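Local coordinates for leucine-rich repeat protein TpLRR (Treponema pallidum, PDB 6MLX) that is of unknown function but folds as a secreted, probably periplasmic leucine-rich repeat solenoid of the BspA type, perhaps serving protein-protein contacts, at residues A52-V57 and A75-T80; D120-C125 and G143-C148; K138-G143 and D165-G170. All blocks are in the same frame, centred on the assembly; numbering follows the deposited sequence.

Contact 1. Residues A52-V57 and A75-T80; sequences AFYGCV and AFDGCT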
loop_
_atom_site.group_PDB
_atom_site.type_symbol
_atom_site.label_atom_id
_atom_site.label_comp_id
_atom_site.label_asym_id
_atom_site.label_seq_id
_atom_site.Cartn_x
_atom_site.Cartn_y
_atom_site.Cartn_z
ATOM N N ALA A 52 -3.059 2.624 -13.981
ATOM C CA ALA A 52 -2.604 1.758 -15.067
ATOM C C ALA A 52 -3.286 0.387 -15.031
ATOM O O ALA A 52 -3.528 -0.218 -16.083
ATOM C CB ALA A 52 -1.082 1.612 -15.013
ATOM N N PHE A 53 -3.599 -0.131 -13.841
ATOM C CA PHE A 53 -4.341 -1.386 -13.736
ATOM C C PHE A 53 -5.730 -1.157 -13.155
ATOM O O PHE A 53 -6.316 -2.061 -12.558
ATOM C CB PHE A 53 -3.600 -2.421 -12.888
ATOM C CG PHE A 53 -2.298 -2.884 -13.470
ATOM C CD1 PHE A 53 -2.182 -4.145 -14.028
ATOM C CD2 PHE A 53 -1.184 -2.067 -13.444
ATOM C CE1 PHE A 53 -0.974 -4.579 -14.553
ATOM C CE2 PHE A 53 0.018 -2.490 -13.964
ATOM C CZ PHE A 53 0.126 -3.747 -14.523
ATOM N N TYR A 54 -6.244 0.056 -13.306
ATOM C CA TYR A 54 -7.534 0.424 -12.747
ATOM C C TYR A 54 -8.628 -0.525 -13.239
ATOM O O TYR A 54 -8.803 -0.713 -14.448
ATOM C CB TYR A 54 -7.829 1.865 -13.141
ATOM C CG TYR A 54 -9.081 2.456 -12.581
ATOM C CD1 TYR A 54 -9.061 3.168 -11.383
ATOM C CD2 TYR A 54 -10.282 2.334 -13.254
ATOM C CE1 TYR A 54 -10.214 3.732 -10.866
ATOM C CE2 TYR A 54 -11.448 2.890 -12.745
ATOM C CZ TYR A 54 -11.403 3.594 -11.555
ATOM O OH TYR A 54 -12.553 4.150 -11.042
ATOM N N GLY A 55 -9.339 -1.146 -12.295
ATOM C CA GLY A 55 -10.447 -2.019 -12.627
ATOM C C GLY A 55 -10.101 -3.349 -13.260
ATOM O O GLY A 55 -10.988 -3.998 -13.824
ATOM N N CYS A 56 -8.848 -3.801 -13.179
ATOM C CA CYS A 56 -8.464 -5.052 -13.846
ATOM C C CYS A 56 -8.883 -6.233 -12.973
ATOM O O CYS A 56 -8.068 -6.901 -12.328
ATOM C CB CYS A 56 -6.971 -5.078 -14.144
ATOM S SG CYS A 56 -6.464 -3.889 -15.411
ATOM N N VAL A 57 -10.192 -6.509 -12.981
ATOM C CA VAL A 57 -10.767 -7.533 -12.111
ATOM C C VAL A 57 -10.281 -8.938 -12.424
ATOM O O VAL A 57 -10.521 -9.854 -11.630
ATOM C CB VAL A 57 -12.309 -7.521 -12.176
ATOM C CG1 VAL A 57 -12.865 -6.236 -11.583
ATOM C CG2 VAL A 57 -12.793 -7.730 -13.616
ATOM N N ALA A 75 -3.420 3.133 -8.968
ATOM C CA ALA A 75 -2.823 2.227 -9.957
ATOM C C ALA A 75 -3.538 0.880 -10.008
ATOM O O ALA A 75 -3.762 0.325 -11.090
ATOM C CB ALA A 75 -1.342 2.012 -9.671
ATOM N N PHE A 76 -3.880 0.316 -8.851
ATOM C CA PHE A 76 -4.589 -0.958 -8.821
ATOM C C PHE A 76 -5.958 -0.828 -8.173
ATOM O O PHE A 76 -6.506 -1.820 -7.697
ATOM C CB PHE A 76 -3.756 -2.025 -8.113
ATOM C CG PHE A 76 -2.423 -2.267 -8.751
ATOM C CD1 PHE A 76 -2.284 -3.210 -9.755
ATOM C CD2 PHE A 76 -1.306 -1.552 -8.351
ATOM C CE1 PHE A 76 -1.051 -3.440 -10.344
ATOM C CE2 PHE A 76 -0.074 -1.775 -8.931
ATOM C CZ PHE A 76 0.053 -2.719 -9.931
ATOM N N ASP A 77 -6.508 0.383 -8.140
ATOM C CA ASP A 77 -7.868 0.614 -7.670
ATOM C C ASP A 77 -8.836 -0.313 -8.400
ATOM O O ASP A 77 -8.883 -0.326 -9.633
ATOM C CB ASP A 77 -8.223 2.086 -7.910
ATOM C CG ASP A 77 -9.557 2.500 -7.300
ATOM O OD1 ASP A 77 -10.384 1.641 -6.937
ATOM O OD2 ASP A 77 -9.775 3.719 -7.185
ATOM N N GLY A 78 -9.557 -1.140 -7.640
ATOM C CA GLY A 78 -10.564 -2.010 -8.216
ATOM C C GLY A 78 -10.077 -3.356 -8.713
ATOM O O GLY A 78 -10.849 -4.074 -9.358
ATOM N N CYS A 79 -8.829 -3.735 -8.435
ATOM C CA CYS A 79 -8.361 -5.069 -8.812
ATOM C C CYS A 79 -8.867 -6.078 -7.782
ATOM O O CYS A 79 -8.120 -6.623 -6.968
ATOM C CB CYS A 79 -6.849 -5.098 -8.942
ATOM S SG CYS A 79 -6.277 -4.156 -10.360
ATOM N N THR A 80 -10.172 -6.360 -7.869
ATOM C CA THR A 80 -10.871 -7.060 -6.796
ATOM C C THR A 80 -10.425 -8.513 -6.622
ATOM O O THR A 80 -10.704 -9.110 -5.579
ATOM C CB THR A 80 -12.383 -6.983 -7.039
ATOM O OG1 THR A 80 -12.676 -7.565 -8.306
ATOM C CG2 THR A 80 -12.853 -5.528 -7.056
#
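Two successive coils of a leucine-rich repeat solenoid meet here, with Phe-53 lying over Phe-76 and the backbones running side by side in the same sense. The rings form an offset stack: centroids are 4.7 Å apart and the planes tilt by 22°. Phe-76 CE1 lies over one face of the Phe-53 ring, toward its rim, and comes within 3.4 Å of Phe-53 CD2. With CG opposite the carbonyl carbon in each (chi1 -65° and -59°), the two side chains point the same way into the buried interior. Tyr-27 and Phe-99 continue this row of aromatics.

Two backbone hydrogen bonds link the coils: Phe-53 N donates to Ala-75 O and Gly-55 N to Asp-77 O, both at 2.8 Å. Each coil also makes a type II turn, with Gly-55 and Gly-78 at positive phi. Further out, Tyr-54 runs alongside Asp-77, its CE1 3.7 Å from Asp-77 OD2, an oxygen that is hydrogen-bonded to His-74 ND1. Val-57 CG1 touches Thr-80 OG1 at 3.5 Å. Repeated backbone bonds over a buried run of phenylalanines are what one expects of the stacked coils of an LRR solenoid.

Contact 2. Residues D120-C125 and G143-C148; sequences DVFSSC and GAFRDC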
loop_
_atom_site.group_PDB
_atom_site.type_symbol
_atom_site.label_atom_id
_atom_site.label_comp_id
_atom_site.label_asym_id
_atom_site.label_seq_id
_atom_site.Cartn_x
_atom_site.Cartn_y
_atom_site.Cartn_z
ATOM N N ASP A 120 -4.990 6.762 1.848
ATOM C CA ASP A 120 -6.008 5.781 1.445
ATOM C C ASP A 120 -5.455 4.668 0.552
ATOM O O ASP A 120 -6.190 4.086 -0.252
ATOM C CB ASP A 120 -7.195 6.470 0.752
ATOM C CG ASP A 120 -7.910 7.458 1.672
ATOM O OD1 ASP A 120 -8.696 7.019 2.522
ATOM O OD2 ASP A 120 -7.662 8.672 1.576
ATOM N N VAL A 121 -4.167 4.332 0.696
ATOM C CA VAL A 121 -3.546 3.415 -0.258
ATOM C C VAL A 121 -4.180 2.035 -0.165
ATOM O O VAL A 121 -4.444 1.390 -1.187
ATOM C CB VAL A 121 -2.021 3.357 -0.050
ATOM C CG1 VAL A 121 -1.451 2.081 -0.676
ATOM C CG2 VAL A 121 -1.359 4.591 -0.673
ATOM N N PHE A 122 -4.443 1.561 1.050
ATOM C CA PHE A 122 -5.073 0.262 1.245
ATOM C C PHE A 122 -6.502 0.411 1.746
ATOM O O PHE A 122 -7.031 -0.481 2.409
ATOM C CB PHE A 122 -4.226 -0.604 2.176
ATOM C CG PHE A 122 -2.844 -0.853 1.639
ATOM C CD1 PHE A 122 -2.638 -1.782 0.623
ATOM C CD2 PHE A 122 -1.758 -0.115 2.099
ATOM C CE1 PHE A 122 -1.368 -1.991 0.097
ATOM C CE2 PHE A 122 -0.493 -0.325 1.591
ATOM C CZ PHE A 122 -0.294 -1.252 0.576
ATOM N N SER A 123 -7.129 1.542 1.423
ATOM C CA SER A 123 -8.534 1.766 1.745
ATOM C C SER A 123 -9.390 0.623 1.211
ATOM O O SER A 123 -9.263 0.229 0.050
ATOM C CB SER A 123 -8.995 3.105 1.148
ATOM O OG SER A 123 -10.366 3.349 1.452
ATOM N N SER A 124 -10.233 0.065 2.081
ATOM C CA SER A 124 -11.150 -1.030 1.724
ATOM C C SER A 124 -10.425 -2.281 1.236
ATOM O O SER A 124 -10.975 -3.060 0.455
ATOM C CB SER A 124 -12.178 -0.584 0.676
ATOM O OG SER A 124 -13.112 0.314 1.245
ATOM N N CYS A 125 -9.187 -2.499 1.680
ATOM C CA CYS A 125 -8.533 -3.789 1.448
ATOM C C CYS A 125 -9.006 -4.754 2.534
ATOM O O CYS A 125 -8.341 -4.989 3.546
ATOM C CB CYS A 125 -7.021 -3.635 1.419
ATOM S SG CYS A 125 -6.443 -2.951 -0.145
ATOM N N GLY A 143 -5.795 7.829 6.355
ATOM C CA GLY A 143 -6.643 6.750 5.883
ATOM C C GLY A 143 -5.938 5.598 5.190
ATOM O O GLY A 143 -6.593 4.823 4.480
ATOM N N ALA A 144 -4.621 5.452 5.384
ATOM C CA ALA A 144 -3.858 4.467 4.623
ATOM C C ALA A 144 -4.417 3.057 4.783
ATOM O O ALA A 144 -4.368 2.266 3.840
ATOM C CB ALA A 144 -2.388 4.499 5.031
ATOM N N PHE A 145 -4.953 2.728 5.956
ATOM C CA PHE A 145 -5.570 1.426 6.178
ATOM C C PHE A 145 -7.046 1.559 6.548
ATOM O O PHE A 145 -7.583 0.748 7.307
ATOM C CB PHE A 145 -4.786 0.653 7.235
ATOM C CG PHE A 145 -3.355 0.462 6.863
ATOM C CD1 PHE A 145 -2.993 -0.538 5.966
ATOM C CD2 PHE A 145 -2.373 1.314 7.359
ATOM C CE1 PHE A 145 -1.667 -0.711 5.595
ATOM C CE2 PHE A 145 -1.045 1.152 6.990
ATOM C CZ PHE A 145 -0.695 0.138 6.109
ATOM N N ARG A 146 -7.709 2.577 5.991
ATOM C CA ARG A 146 -9.136 2.785 6.221
ATOM C C ARG A 146 -9.932 1.559 5.785
ATOM O O ARG A 146 -9.711 1.015 4.703
ATOM C CB ARG A 146 -9.604 4.023 5.446
ATOM C CG ARG A 146 -11.070 4.414 5.661
ATOM C CD ARG A 146 -11.494 5.549 4.689
ATOM N NE ARG A 146 -10.511 6.632 4.620
ATOM C CZ ARG A 146 -10.334 7.537 5.585
ATOM N NH1 ARG A 146 -11.064 7.473 6.688
ATOM N NH2 ARG A 146 -9.424 8.500 5.457
ATOM N N ASP A 147 -10.836 1.104 6.651
ATOM C CA ASP A 147 -11.756 0.009 6.330
ATOM C C ASP A 147 -11.037 -1.284 5.952
ATOM O O ASP A 147 -11.543 -2.063 5.134
ATOM C CB ASP A 147 -12.710 0.399 5.202
ATOM C CG ASP A 147 -13.450 1.650 5.500
ATOM O OD1 ASP A 147 -13.931 1.788 6.639
ATOM O OD2 ASP A 147 -13.522 2.505 4.606
ATOM N N CYS A 148 -9.860 -1.526 6.527
ATOM C CA CYS A 148 -9.224 -2.840 6.427
ATOM C C CYS A 148 -9.820 -3.705 7.537
ATOM O O CYS A 148 -9.277 -3.848 8.634
ATOM C CB CYS A 148 -7.710 -2.710 6.510
ATOM S SG CYS A 148 -6.992 -1.923 5.012
HETATM O O HOH W 1 -7.891 10.308 3.746
HETATM O O HOH W 2 -12.616 2.712 2.379
#
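Arg-146 starts out extended, its CG trans to the backbone N (chi1 -176°), then bends at chi3 (-46°), and this kink delivers NE to Asp-120. On the aspartate CG lies opposite the carbonyl carbon, and OD1 is the oxygen that meets the guanidinium. Arg-146 NE to Asp-120 OD1 is 2.8 Å, nearly straight, with the oxygen in the guanidinium plane; NH2 adds only a weak, longer bond to the same OD1. A water accepts weakly from Arg-146 NH2 and donates to Asp-120 OD2, tying the second carboxylate oxygen into the bridge. Glu-169 takes the arginine's NH1, so the guanidinium lies between two carboxylates, which hold its rotation.

Beneath this salt bridge run two neighbouring coils of the leucine-rich repeat solenoid, each making a type I turn followed by a type II turn. Phe-122 N bonds to Ala-144 O at 2.9 Å, and Ser-124 N to Arg-146 O at 2.8 Å. Inside, the Phe-122 and Phe-145 rings are almost parallel, 7° apart, but displaced along their planes, so that they barely overlap; Phe-122 CD2 meets Phe-145 CE1 at 3.5 Å. On the outer side a second water lies among Ser-123 OG, Ser-124 OG and Asp-147 OD2, though some of its distances are doubtfully short.

Contact 3. Residues K138-G143 and D165-G170; sequences KEIGSG and DGLFEG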
loop_
_atom_site.group_PDB
_atom_site.type_symbol
_atom_site.label_atom_id
_atom_site.label_comp_id
_atom_site.label_asym_id
_atom_site.label_seq_id
_atom_site.Cartn_x
_atom_site.Cartn_y
_atom_site.Cartn_z
ATOM N N LYS A 138 9.040 6.569 5.839
ATOM C CA LYS A 138 9.092 7.859 6.507
ATOM C C LYS A 138 7.759 8.601 6.481
ATOM O O LYS A 138 7.546 9.473 7.320
ATOM C CB LYS A 138 10.162 8.756 5.855
ATOM C CG LYS A 138 11.579 8.209 5.924
ATOM C CD LYS A 138 12.548 9.017 5.036
ATOM C CE LYS A 138 14.012 8.635 5.308
ATOM N NZ LYS A 138 14.239 7.173 5.202
ATOM N N GLU A 139 6.870 8.277 5.547
ATOM C CA GLU A 139 5.655 9.053 5.312
ATOM C C GLU A 139 4.491 8.100 5.062
ATOM O O GLU A 139 4.560 7.269 4.152
ATOM C CB GLU A 139 5.867 9.997 4.125
ATOM C CG GLU A 139 4.674 10.823 3.706
ATOM C CD GLU A 139 5.032 11.819 2.614
ATOM O OE1 GLU A 139 4.095 12.376 2.015
ATOM O OE2 GLU A 139 6.251 12.034 2.351
ATOM N N ILE A 140 3.430 8.218 5.862
ATOM C CA ILE A 140 2.226 7.399 5.734
ATOM C C ILE A 140 1.008 8.314 5.763
ATOM O O ILE A 140 0.727 8.939 6.790
ATOM C CB ILE A 140 2.112 6.350 6.851
ATOM C CG1 ILE A 140 3.408 5.546 6.989
ATOM C CG2 ILE A 140 0.932 5.425 6.568
ATOM C CD1 ILE A 140 3.491 4.749 8.277
ATOM N N GLY A 141 0.256 8.347 4.660
ATOM C CA GLY A 141 -0.842 9.278 4.522
ATOM C C GLY A 141 -2.074 8.902 5.329
ATOM O O GLY A 141 -2.218 7.789 5.847
ATOM N N SER A 142 -2.988 9.870 5.419
ATOM C CA SER A 142 -4.225 9.667 6.153
ATOM C C SER A 142 -5.055 8.555 5.513
ATOM O O SER A 142 -5.003 8.325 4.303
ATOM C CB SER A 142 -5.013 10.977 6.213
ATOM O OG SER A 142 -5.446 11.338 4.926
ATOM N N GLY A 143 -5.795 7.829 6.355
ATOM C CA GLY A 143 -6.643 6.750 5.883
ATOM C C GLY A 143 -5.938 5.598 5.190
ATOM O O GLY A 143 -6.593 4.823 4.480
ATOM N N ASP A 165 -4.484 11.270 10.029
ATOM C CA ASP A 165 -5.933 11.262 10.188
ATOM C C ASP A 165 -6.540 9.948 9.710
ATOM O O ASP A 165 -6.255 9.482 8.605
ATOM C CB ASP A 165 -6.560 12.417 9.399
ATOM C CG ASP A 165 -6.249 13.798 9.983
ATOM O OD1 ASP A 165 -5.638 13.927 11.066
ATOM O OD2 ASP A 165 -6.660 14.774 9.336
ATOM N N GLY A 166 -7.393 9.366 10.545
ATOM C CA GLY A 166 -8.141 8.174 10.182
ATOM C C GLY A 166 -7.296 7.009 9.697
ATOM O O GLY A 166 -7.779 6.177 8.924
ATOM N N LEU A 167 -6.035 6.942 10.146
ATOM C CA LEU A 167 -5.109 5.932 9.629
ATOM C C LEU A 167 -5.697 4.525 9.737
ATOM O O LEU A 167 -5.656 3.756 8.778
ATOM C CB LEU A 167 -3.766 6.016 10.360
ATOM C CG LEU A 167 -2.692 5.004 9.946
ATOM C CD1 LEU A 167 -2.345 5.162 8.476
ATOM C CD2 LEU A 167 -1.463 5.173 10.797
ATOM N N PHE A 168 -6.277 4.184 10.887
ATOM C CA PHE A 168 -6.861 2.861 11.111
ATOM C C PHE A 168 -8.380 2.915 11.283
ATOM O O PHE A 168 -8.970 2.058 11.949
ATOM C CB PHE A 168 -6.213 2.187 12.324
ATOM C CG PHE A 168 -4.729 1.998 12.191
ATOM C CD1 PHE A 168 -4.208 1.115 11.246
ATOM C CD2 PHE A 168 -3.852 2.703 13.006
ATOM C CE1 PHE A 168 -2.840 0.935 11.126
ATOM C CE2 PHE A 168 -2.474 2.532 12.886
ATOM C CZ PHE A 168 -1.972 1.657 11.937
ATOM N N GLU A 169 -9.028 3.916 10.688
ATOM C CA GLU A 169 -10.475 4.033 10.784
ATOM C C GLU A 169 -11.168 2.813 10.183
ATOM O O GLU A 169 -10.885 2.408 9.051
ATOM C CB GLU A 169 -10.938 5.315 10.085
ATOM C CG GLU A 169 -12.430 5.539 10.140
ATOM C CD GLU A 169 -12.848 6.777 9.370
ATOM O OE1 GLU A 169 -12.274 7.869 9.588
ATOM O OE2 GLU A 169 -13.718 6.633 8.491
ATOM N N GLY A 170 -12.077 2.222 10.951
ATOM C CA GLY A 170 -12.805 1.063 10.484
ATOM C C GLY A 170 -12.052 -0.248 10.555
ATOM O O GLY A 170 -12.508 -1.232 9.967
#
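Leu-167 meets Ile-140 where two consecutive coils of the leucine-rich repeat solenoid lie together, at the bend where the short strand 139-140 gives way to the loop that crosses toward the opposite side of the coil. The leucine is the side chain to follow. CB leaves a buried backbone at the second position of the type I turn running from Gly-166 to Glu-169, and the next bond puts CG trans to the backbone N (chi1 179°). There CG sits over the centre of the ring of Phe-168, the next residue along the chain, 3.8 Å above its plane. The two methyls then part. CD2 stays with that ring, 3.5 Å from Phe-168 CE2. CD1 swings back to the other coil, where it touches Ile-140 CG2 at 3.8 Å and lies 3.7 Å from Gly-141 O; it also packs on Ala-144. The Ile-140 and Leu-167 side chains cross at a slant and touch through these two methyls, CG2 and CD1.

Ser-142 and Asp-165 lie nearer the surface. Ser-142 CB sits against Asp-165 O at 3.1 Å, while its hydroxyl makes a weak bond to Gln-119 OE1 of the preceding coil. Asp-165 turns its carboxylate to its other neighbour, OD1 accepting from Val-188 N, so the two polar tips serve different coils and only their CB atoms meet each other. Gly-143 and Gly-166, both buried, have positive phi, a backbone shape that suits glycine, and both help the chain to turn here. Gly-143 N donates to Asp-165 O at 2.8 Å. One atom further, Gly-143 CA points a C-H at Gly-166 O, 3.3 Å away.

Contacts 1 and 2 join equivalent loops of adjacent coils at two places along the solenoid, their centres 15 Å apart and without touching. Contact 2 is the more buried and adds a salt bridge and waters on its outer side, where contact 1 has a tyrosine beside an aspartate; the phenylalanine rings of contact 2 overlap less. Contact 3 shares Gly-143 with contact 2 and carries the stacking one coil further, with Asp-147 N probably bonded to Glu-169 O and Phe-145 against Phe-168. Partly buried, it starts from strand 139-140, buries about half as much surface as either other contact, and relies on one backbone bond and aliphatic methyls instead of a ring pair between its segments.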